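Local structure of DNA repair and telomere maintenance protein nbs1 (Schizosaccharomyces pombe, 3HUF) at residues Phe68-Asn82 and Asn89-Gly103. The protein serves as a subunit of the MRN complex in DNA double-strand break repair and telomere maintenance, its FHA and BRCT domains recognising phosphorylated partners such as Ctp1. Numbering follows the deposited sequence.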
ATOM      1  N   PHE A  68      10.760 -14.776  -1.234  1.00 37.34           N
ATOM      2  CA  PHE A  68      10.255 -15.787  -2.155  1.00 37.10           C
ATOM      3  C   PHE A  68      11.369 -16.826  -2.304  1.00 37.39           C
ATOM      4  O   PHE A  68      12.469 -16.508  -2.749  1.00 37.49           O
ATOM      5  CB  PHE A  68       9.940 -15.097  -3.490  1.00 37.10           C
ATOM      6  CG  PHE A  68       9.061 -15.900  -4.438  1.00 37.87           C
ATOM      7  CD1 PHE A  68       7.810 -15.403  -4.819  1.00 37.68           C
ATOM      8  CD2 PHE A  68       9.496 -17.118  -4.980  1.00 34.81           C
ATOM      9  CE1 PHE A  68       7.005 -16.110  -5.710  1.00 36.72           C
ATOM     10  CE2 PHE A  68       8.704 -17.820  -5.888  1.00 34.76           C
ATOM     11  CZ  PHE A  68       7.454 -17.318  -6.247  1.00 36.39           C
ATOM     12  N   GLU A  69      11.080 -18.076  -1.934  1.00 37.33           N
ATOM     13  CA  GLU A  69      12.066 -19.149  -2.015  1.00 37.30           C
ATOM     14  C   GLU A  69      11.646 -20.192  -3.033  1.00 37.16           C
ATOM     15  O   GLU A  69      10.458 -20.473  -3.193  1.00 36.92           O
ATOM     16  CB  GLU A  69      12.258 -19.799  -0.638  1.00 37.38           C
ATOM     17  CG  GLU A  69      12.416 -18.776   0.443  1.00 39.34           C
ATOM     18  CD  GLU A  69      12.332 -19.332   1.842  1.00 42.25           C
ATOM     19  OE1 GLU A  69      11.834 -20.457   2.026  1.00 44.82           O
ATOM     20  OE2 GLU A  69      12.761 -18.627   2.765  1.00 42.02           O
ATOM     21  N   VAL A  70      12.630 -20.749  -3.729  1.00 37.42           N
ATOM     22  CA  VAL A  70      12.398 -21.767  -4.758  1.00 37.23           C
ATOM     23  C   VAL A  70      13.323 -22.942  -4.465  1.00 37.67           C
ATOM     24  O   VAL A  70      14.518 -22.754  -4.360  1.00 36.45           O
ATOM     25  CB  VAL A  70      12.698 -21.213  -6.182  1.00 36.73           C
ATOM     26  CG1 VAL A  70      12.711 -22.339  -7.226  1.00 38.21           C
ATOM     27  CG2 VAL A  70      11.684 -20.116  -6.573  1.00 36.14           C
ATOM     28  N   LYS A  71      12.756 -24.140  -4.321  1.00 38.19           N
ATOM     29  CA  LYS A  71      13.523 -25.368  -4.303  1.00 38.75           C
ATOM     30  C   LYS A  71      13.248 -26.223  -5.534  1.00 38.46           C
ATOM     31  O   LYS A  71      12.106 -26.379  -5.953  1.00 37.69           O
ATOM     32  CB  LYS A  71      13.199 -26.195  -3.063  1.00 39.50           C
ATOM     33  CG  LYS A  71      13.743 -25.626  -1.772  1.00 42.34           C
ATOM     34  CD  LYS A  71      14.377 -26.754  -0.966  1.00 48.58           C
ATOM     35  CE  LYS A  71      15.384 -27.536  -1.827  1.00 51.22           C
ATOM     36  NZ  LYS A  71      15.975 -28.744  -1.148  1.00 52.04           N
ATOM     37  N   ASP A  72      14.308 -26.785  -6.104  1.00 38.32           N
ATOM     38  CA  ASP A  72      14.155 -27.734  -7.181  1.00 38.52           C
ATOM     39  C   ASP A  72      13.921 -29.088  -6.523  1.00 38.71           C
ATOM     40  O   ASP A  72      14.640 -29.451  -5.592  1.00 38.67           O
ATOM     41  CB  ASP A  72      15.404 -27.767  -8.063  1.00 38.83           C
ATOM     42  CG  ASP A  72      15.314 -28.825  -9.137  1.00 39.82           C
ATOM     43  OD1 ASP A  72      14.666 -28.582 -10.184  1.00 41.77           O
ATOM     44  OD2 ASP A  72      15.847 -29.926  -8.905  1.00 40.99           O
ATOM     45  N   LEU A  73      12.920 -29.833  -6.991  1.00 38.55           N
ATOM     46  CA  LEU A  73      12.596 -31.124  -6.366  1.00 38.66           C
ATOM     47  C   LEU A  73      13.279 -32.294  -7.085  1.00 38.96           C
ATOM     48  O   LEU A  73      12.616 -33.187  -7.635  1.00 38.70           O
ATOM     49  CB  LEU A  73      11.067 -31.329  -6.254  1.00 38.11           C
ATOM     50  CG  LEU A  73      10.228 -30.234  -5.567  1.00 37.36           C
ATOM     51  CD1 LEU A  73       8.746 -30.520  -5.709  1.00 34.88           C
ATOM     52  CD2 LEU A  73      10.597 -30.058  -4.089  1.00 35.73           C
ATOM     53  N   ASP A  74      14.611 -32.268  -7.060  1.00 39.54           N
ATOM     54  CA  ASP A  74      15.459 -33.284  -7.661  1.00 40.10           C
ATOM     55  C   ASP A  74      14.976 -33.683  -9.078  1.00 39.69           C
ATOM     56  O   ASP A  74      14.745 -34.861  -9.367  1.00 39.47           O
ATOM     57  CB  ASP A  74      15.583 -34.490  -6.704  1.00 41.41           C
ATOM     58  CG  ASP A  74      16.135 -34.098  -5.292  1.00 44.54           C
ATOM     59  OD1 ASP A  74      15.860 -34.843  -4.323  1.00 47.73           O
ATOM     60  OD2 ASP A  74      16.835 -33.062  -5.138  1.00 47.43           O
ATOM     61  N   THR A  75      14.823 -32.686  -9.951  1.00 39.20           N
ATOM     62  CA  THR A  75      14.169 -32.876 -11.253  1.00 38.83           C
ATOM     63  C   THR A  75      15.117 -33.331 -12.355  1.00 39.27           C
ATOM     64  O   THR A  75      16.342 -33.221 -12.227  1.00 38.88           O
ATOM     65  CB  THR A  75      13.436 -31.599 -11.752  1.00 38.90           C
ATOM     66  OG1 THR A  75      14.397 -30.592 -12.090  1.00 39.09           O
ATOM     67  CG2 THR A  75      12.484 -31.065 -10.702  1.00 37.10           C
ATOM     68  N   LYS A  76      14.531 -33.842 -13.437  1.00 39.22           N
ATOM     69  CA  LYS A  76      15.287 -34.220 -14.632  1.00 39.74           C
ATOM     70  C   LYS A  76      16.090 -33.053 -15.217  1.00 39.31           C
ATOM     71  O   LYS A  76      17.298 -33.177 -15.422  1.00 39.36           O
ATOM     72  CB  LYS A  76      14.352 -34.804 -15.703  1.00 39.93           C
ATOM     73  CG  LYS A  76      15.072 -35.536 -16.835  1.00 41.09           C
ATOM     74  CD  LYS A  76      14.100 -36.350 -17.666  1.00 41.29           C
ATOM     75  CE  LYS A  76      14.816 -37.368 -18.520  1.00 43.24           C
ATOM     76  NZ  LYS A  76      13.851 -38.319 -19.163  1.00 44.25           N
ATOM     77  N   PHE A  77      15.428 -31.924 -15.465  1.00 38.76           N
ATOM     78  CA  PHE A  77      16.069 -30.819 -16.190  1.00 38.29           C
ATOM     79  C   PHE A  77      16.408 -29.544 -15.403  1.00 37.73           C
ATOM     80  O   PHE A  77      16.934 -28.602 -15.981  1.00 37.60           O
ATOM     81  CB  PHE A  77      15.273 -30.485 -17.459  1.00 38.16           C
ATOM     82  CG  PHE A  77      15.214 -31.616 -18.445  1.00 38.71           C
ATOM     83  CD1 PHE A  77      14.003 -32.192 -18.788  1.00 38.03           C
ATOM     84  CD2 PHE A  77      16.384 -32.125 -19.013  1.00 39.61           C
ATOM     85  CE1 PHE A  77      13.947 -33.250 -19.696  1.00 40.73           C
ATOM     86  CE2 PHE A  77      16.341 -33.178 -19.924  1.00 39.59           C
ATOM     87  CZ  PHE A  77      15.116 -33.751 -20.269  1.00 39.86           C
ATOM     88  N   GLY A  78      16.124 -29.515 -14.100  1.00 37.33           N
ATOM     89  CA  GLY A  78      16.528 -28.397 -13.236  1.00 36.79           C
ATOM     90  C   GLY A  78      15.559 -27.209 -13.186  1.00 36.48           C
ATOM     91  O   GLY A  78      14.544 -27.190 -13.891  1.00 36.39           O
ATOM     92  N   THR A  79      15.895 -26.216 -12.357  1.00 36.13           N
ATOM     93  CA  THR A  79      15.113 -24.971 -12.197  1.00 35.31           C
ATOM     94  C   THR A  79      16.056 -23.775 -12.133  1.00 35.61           C
ATOM     95  O   THR A  79      17.115 -23.844 -11.503  1.00 34.83           O
ATOM     96  CB  THR A  79      14.262 -25.003 -10.901  1.00 35.27           C
ATOM     97  OG1 THR A  79      13.421 -26.158 -10.916  1.00 34.25           O
ATOM     98  CG2 THR A  79      13.383 -23.730 -10.742  1.00 33.75           C
ATOM     99  N   LYS A  80      15.691 -22.684 -12.809  1.00 35.25           N
ATOM    100  CA  LYS A  80      16.510 -21.476 -12.781  1.00 34.97           C
ATOM    101  C   LYS A  80      15.610 -20.345 -12.345  1.00 34.94           C
ATOM    102  O   LYS A  80      14.418 -20.318 -12.708  1.00 34.27           O
ATOM    103  CB  LYS A  80      17.092 -21.135 -14.167  1.00 35.10           C
ATOM    104  CG  LYS A  80      17.891 -22.264 -14.862  1.00 36.70           C
ATOM    105  CD  LYS A  80      18.553 -21.761 -16.147  1.00 37.24           C
ATOM    106  CE  LYS A  80      19.545 -22.758 -16.672  1.00 41.48           C
ATOM    107  NZ  LYS A  80      20.397 -22.220 -17.796  1.00 45.29           N
ATOM    108  N   VAL A  81      16.174 -19.417 -11.576  1.00 34.45           N
ATOM    109  CA  VAL A  81      15.509 -18.148 -11.283  1.00 34.69           C
ATOM    110  C   VAL A  81      16.389 -17.004 -11.810  1.00 35.53           C
ATOM    111  O   VAL A  81      17.571 -16.913 -11.447  1.00 34.89           O
ATOM    112  CB  VAL A  81      15.278 -17.962  -9.791  1.00 34.80           C
ATOM    113  CG1 VAL A  81      14.488 -16.640  -9.533  1.00 34.45           C
ATOM    114  CG2 VAL A  81      14.538 -19.186  -9.192  1.00 31.99           C
ATOM    115  N   ASN A  82      15.846 -16.164 -12.693  1.00 35.45           N
ATOM    116  CA  ASN A  82      16.639 -15.059 -13.235  1.00 36.46           C
ATOM    117  C   ASN A  82      17.955 -15.614 -13.756  1.00 36.53           C
ATOM    118  O   ASN A  82      19.010 -15.083 -13.452  1.00 36.83           O
ATOM    119  CB  ASN A  82      16.862 -13.955 -12.161  1.00 36.42           C
ATOM    120  CG  ASN A  82      15.591 -13.124 -11.910  1.00 37.35           C
ATOM    121  OD1 ASN A  82      14.668 -13.170 -12.711  1.00 38.62           O
ATOM    122  ND2 ASN A  82      15.545 -12.385 -10.819  1.00 36.45           N
ATOM    123  N   ASN A  89      19.083 -27.407  -1.437  1.00 52.67           N
ATOM    124  CA  ASN A  89      18.789 -26.440  -0.360  1.00 52.42           C
ATOM    125  C   ASN A  89      18.033 -25.198  -0.839  1.00 51.53           C
ATOM    126  O   ASN A  89      17.562 -24.411  -0.025  1.00 52.00           O
ATOM    127  CB  ASN A  89      20.050 -26.025   0.408  1.00 53.07           C
ATOM    128  CG  ASN A  89      20.767 -27.211   1.077  1.00 54.78           C
ATOM    129  OD1 ASN A  89      20.834 -28.327   0.538  1.00 56.07           O
ATOM    130  ND2 ASN A  89      21.332 -26.954   2.252  1.00 56.85           N
ATOM    131  N   GLY A  90      17.918 -25.023  -2.153  1.00 50.22           N
ATOM    132  CA  GLY A  90      17.110 -23.942  -2.719  1.00 49.01           C
ATOM    133  C   GLY A  90      17.789 -22.584  -2.687  1.00 48.09           C
ATOM    134  O   GLY A  90      18.958 -22.484  -2.332  1.00 47.31           O
ATOM    135  N   ASP A  91      17.049 -21.547  -3.081  1.00 47.06           N
ATOM    136  CA  ASP A  91      17.513 -20.167  -3.043  1.00 46.82           C
ATOM    137  C   ASP A  91      16.355 -19.286  -2.570  1.00 46.31           C
ATOM    138  O   ASP A  91      15.210 -19.637  -2.748  1.00 46.13           O
ATOM    139  CB  ASP A  91      17.938 -19.698  -4.438  1.00 47.09           C
ATOM    140  CG  ASP A  91      19.289 -20.244  -4.870  1.00 48.87           C
ATOM    141  OD1 ASP A  91      20.209 -20.345  -4.032  1.00 53.20           O
ATOM    142  OD2 ASP A  91      19.446 -20.537  -6.072  1.00 49.52           O
ATOM    143  N   SER A  92      16.668 -18.141  -1.987  1.00 45.76           N
ATOM    144  CA  SER A  92      15.666 -17.153  -1.635  1.00 46.00           C
ATOM    145  C   SER A  92      15.957 -15.838  -2.315  1.00 45.13           C
ATOM    146  O   SER A  92      17.111 -15.483  -2.555  1.00 44.25           O
ATOM    147  CB  SER A  92      15.538 -16.939  -0.124  1.00 46.09           C
ATOM    148  OG  SER A  92      16.639 -17.432   0.582  1.00 49.55           O
ATOM    149  N   TYR A  93      14.882 -15.123  -2.608  1.00 44.37           N
ATOM    150  CA  TYR A  93      14.943 -13.936  -3.424  1.00 44.45           C
ATOM    151  C   TYR A  93      14.136 -12.845  -2.769  1.00 44.64           C
ATOM    152  O   TYR A  93      13.023 -13.094  -2.312  1.00 44.24           O
ATOM    153  CB  TYR A  93      14.409 -14.250  -4.827  1.00 43.99           C
ATOM    154  CG  TYR A  93      15.458 -14.911  -5.706  1.00 45.33           C
ATOM    155  CD1 TYR A  93      15.627 -16.304  -5.742  1.00 43.22           C
ATOM    156  CD2 TYR A  93      16.312 -14.126  -6.476  1.00 46.36           C
ATOM    157  CE1 TYR A  93      16.621 -16.882  -6.546  1.00 41.97           C
ATOM    158  CE2 TYR A  93      17.289 -14.688  -7.270  1.00 46.17           C
ATOM    159  CZ  TYR A  93      17.445 -16.056  -7.307  1.00 44.41           C
ATOM    160  OH  TYR A  93      18.459 -16.539  -8.130  1.00 47.28           O
ATOM    161  N   LYS A  94      14.715 -11.648  -2.698  1.00 45.35           N
ATOM    162  CA  LYS A  94      13.984 -10.463  -2.270  1.00 47.04           C
ATOM    163  C   LYS A  94      13.891  -9.381  -3.326  1.00 47.18           C
ATOM    164  O   LYS A  94      13.632  -8.231  -3.015  1.00 48.46           O
ATOM    165  CB  LYS A  94      14.522  -9.917  -0.949  1.00 47.88           C
ATOM    166  CG  LYS A  94      13.598 -10.282   0.200  1.00 50.21           C
ATOM    167  CD  LYS A  94      13.982  -9.594   1.497  1.00 54.66           C
ATOM    168  CE  LYS A  94      13.017 -10.023   2.619  1.00 55.51           C
ATOM    169  NZ  LYS A  94      13.211  -9.302   3.909  1.00 53.89           N
ATOM    170  N   GLU A  95      14.084  -9.757  -4.579  1.00 47.03           N
ATOM    171  CA  GLU A  95      13.872  -8.851  -5.702  1.00 46.67           C
ATOM    172  C   GLU A  95      12.387  -8.871  -6.054  1.00 45.54           C
ATOM    173  O   GLU A  95      11.680  -9.822  -5.712  1.00 44.96           O
ATOM    174  CB  GLU A  95      14.648  -9.354  -6.913  1.00 47.15           C
ATOM    175  CG  GLU A  95      16.134  -9.105  -6.852  1.00 52.49           C
ATOM    176  CD  GLU A  95      16.897 -10.386  -7.069  1.00 59.98           C
ATOM    177  OE1 GLU A  95      16.907 -10.891  -8.226  1.00 63.93           O
ATOM    178  OE2 GLU A  95      17.480 -10.900  -6.078  1.00 63.15           O
ATOM    179  N   LYS A  96      11.923  -7.853  -6.765  1.00 43.56           N
ATOM    180  CA  LYS A  96      10.495  -7.744  -7.049  1.00 43.50           C
ATOM    181  C   LYS A  96      10.073  -8.365  -8.390  1.00 42.92           C
ATOM    182  O   LYS A  96       8.897  -8.382  -8.712  1.00 42.70           O
ATOM    183  CB  LYS A  96      10.054  -6.284  -6.946  1.00 43.42           C
ATOM    184  CG  LYS A  96      10.267  -5.714  -5.549  1.00 42.39           C
ATOM    185  CD  LYS A  96      10.140  -4.213  -5.536  1.00 43.05           C
ATOM    186  CE  LYS A  96      10.038  -3.724  -4.091  1.00 43.66           C
ATOM    187  NZ  LYS A  96       9.574  -2.316  -4.046  1.00 45.11           N
ATOM    188  N   ASP A  97      11.040  -8.875  -9.143  1.00 42.69           N
ATOM    189  CA  ASP A  97      10.795  -9.504 -10.433  1.00 43.53           C
ATOM    190  C   ASP A  97      11.606 -10.782 -10.548  1.00 42.85           C
ATOM    191  O   ASP A  97      12.841 -10.750 -10.538  1.00 42.62           O
ATOM    192  CB  ASP A  97      11.195  -8.568 -11.569  1.00 44.63           C
ATOM    193  CG  ASP A  97      10.229  -7.425 -11.735  1.00 48.44           C
ATOM    194  OD1 ASP A  97       9.231  -7.598 -12.465  1.00 54.78           O
ATOM    195  OD2 ASP A  97      10.473  -6.345 -11.148  1.00 53.15           O
ATOM    196  N   LEU A  98      10.910 -11.906 -10.663  1.00 42.38           N
ATOM    197  CA  LEU A  98      11.562 -13.212 -10.804  1.00 41.84           C
ATOM    198  C   LEU A  98      11.096 -13.918 -12.078  1.00 41.67           C
ATOM    199  O   LEU A  98       9.891 -14.027 -12.345  1.00 42.27           O
ATOM    200  CB  LEU A  98      11.296 -14.089  -9.568  1.00 41.97           C
ATOM    201  CG  LEU A  98      11.517 -13.524  -8.152  1.00 41.34           C
ATOM    202  CD1 LEU A  98      11.089 -14.516  -7.114  1.00 40.58           C
ATOM    203  CD2 LEU A  98      12.986 -13.109  -7.906  1.00 41.98           C
ATOM    204  N   LYS A  99      12.058 -14.384 -12.868  1.00 40.67           N
ATOM    205  CA  LYS A  99      11.778 -15.111 -14.088  1.00 40.54           C
ATOM    206  C   LYS A  99      12.195 -16.547 -13.794  1.00 39.77           C
ATOM    207  O   LYS A  99      13.369 -16.826 -13.583  1.00 38.75           O
ATOM    208  CB  LYS A  99      12.593 -14.481 -15.227  1.00 40.96           C
ATOM    209  CG  LYS A  99      12.507 -15.140 -16.568  1.00 44.16           C
ATOM    210  CD  LYS A  99      13.413 -14.425 -17.586  1.00 49.55           C
ATOM    211  CE  LYS A  99      14.338 -15.402 -18.321  1.00 53.39           C
ATOM    212  NZ  LYS A  99      13.837 -15.759 -19.705  1.00 55.78           N
ATOM    213  N   ILE A 100      11.218 -17.446 -13.702  1.00 39.29           N
ATOM    214  CA  ILE A 100      11.472 -18.794 -13.204  1.00 38.70           C
ATOM    215  C   ILE A 100      11.269 -19.771 -14.362  1.00 38.80           C
ATOM    216  O   ILE A 100      10.157 -19.871 -14.931  1.00 37.92           O
ATOM    217  CB  ILE A 100      10.538 -19.160 -12.032  1.00 39.16           C
ATOM    218  CG1 ILE A 100      10.721 -18.185 -10.856  1.00 39.08           C
ATOM    219  CG2 ILE A 100      10.739 -20.614 -11.608  1.00 38.98           C
ATOM    220  CD1 ILE A 100       9.511 -18.035  -9.970  1.00 38.68           C
ATOM    221  N   GLN A 101      12.356 -20.460 -14.714  1.00 37.68           N
ATOM    222  CA  GLN A 101      12.357 -21.461 -15.766  1.00 37.92           C
ATOM    223  C   GLN A 101      12.358 -22.864 -15.167  1.00 37.65           C
ATOM    224  O   GLN A 101      13.257 -23.238 -14.422  1.00 36.73           O
ATOM    225  CB  GLN A 101      13.576 -21.290 -16.690  1.00 37.57           C
ATOM    226  CG  GLN A 101      13.494 -22.092 -17.980  1.00 40.02           C
ATOM    227  CD  GLN A 101      14.822 -22.129 -18.749  1.00 42.62           C
ATOM    228  OE1 GLN A 101      15.684 -21.265 -18.583  1.00 43.56           O
ATOM    229  NE2 GLN A 101      14.974 -23.131 -19.602  1.00 43.26           N
ATOM    230  N   LEU A 102      11.337 -23.633 -15.513  1.00 37.91           N
ATOM    231  CA  LEU A 102      11.230 -25.003 -15.062  1.00 38.56           C
ATOM    232  C   LEU A 102      11.691 -25.898 -16.181  1.00 39.38           C
ATOM    233  O   LEU A 102      11.125 -25.873 -17.288  1.00 39.36           O
ATOM    234  CB  LEU A 102       9.795 -25.327 -14.685  1.00 38.39           C
ATOM    235  CG  LEU A 102       9.154 -24.380 -13.674  1.00 38.52           C
ATOM    236  CD1 LEU A 102       7.799 -24.907 -13.330  1.00 40.24           C
ATOM    237  CD2 LEU A 102      10.014 -24.242 -12.402  1.00 38.54           C
ATOM    238  N   GLY A 103      12.733 -26.676 -15.903  1.00 39.63           N
ATOM    239  CA  GLY A 103      13.240 -27.620 -16.882  1.00 39.97           C
ATOM    240  C   GLY A 103      13.825 -26.891 -18.073  1.00 40.56           C
ATOM    241  O   GLY A 103      14.616 -25.952 -17.918  1.00 40.57           O
TER
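L98 and V81 meet two aromatic rings inside the FHA-domain β-sandwich, where each segment gives one strand to each sheet. L98 CD1 sits over one face of the F68 ring, 3.9 Å from its centroid; V81 CG1, anti to the backbone N (chi1 -176°), lies over one face of the Y93 ring, 3.8 Å from its centroid, in a second CH-pi contact. I100 CD1 also approaches F68, whose ring meets W2 edge-to-face. Two antiparallel pairings frame this core: 68-72 with 91-93, tied by reciprocal F68–Y93 and V70–D91 bonds, and 79-81 with 97-102, tied by the K80–Q101 pair. The second ladder continues through N82 N to K99 O, and the N82 side-chain amide adds to it: OD1 accepts from K99 N at 2.9 Å, the donor well above the carbonyl plane, while ND2 gives D97 O a nearly straight bond and E95 OE1 a weak one. An alanine here is likely to leave K99 N and D97 O without these side-chain mates. Beyond the far end of strand 79-81 from N82, K76 NZ hydrogen-bonds the backbone of the bound peptide and F77 packs on it, in a loop braced by D72: its OD1 receives T75 OG1 on the syn lone pair and T79 OG1 on the anti one, each at 2.8 Å.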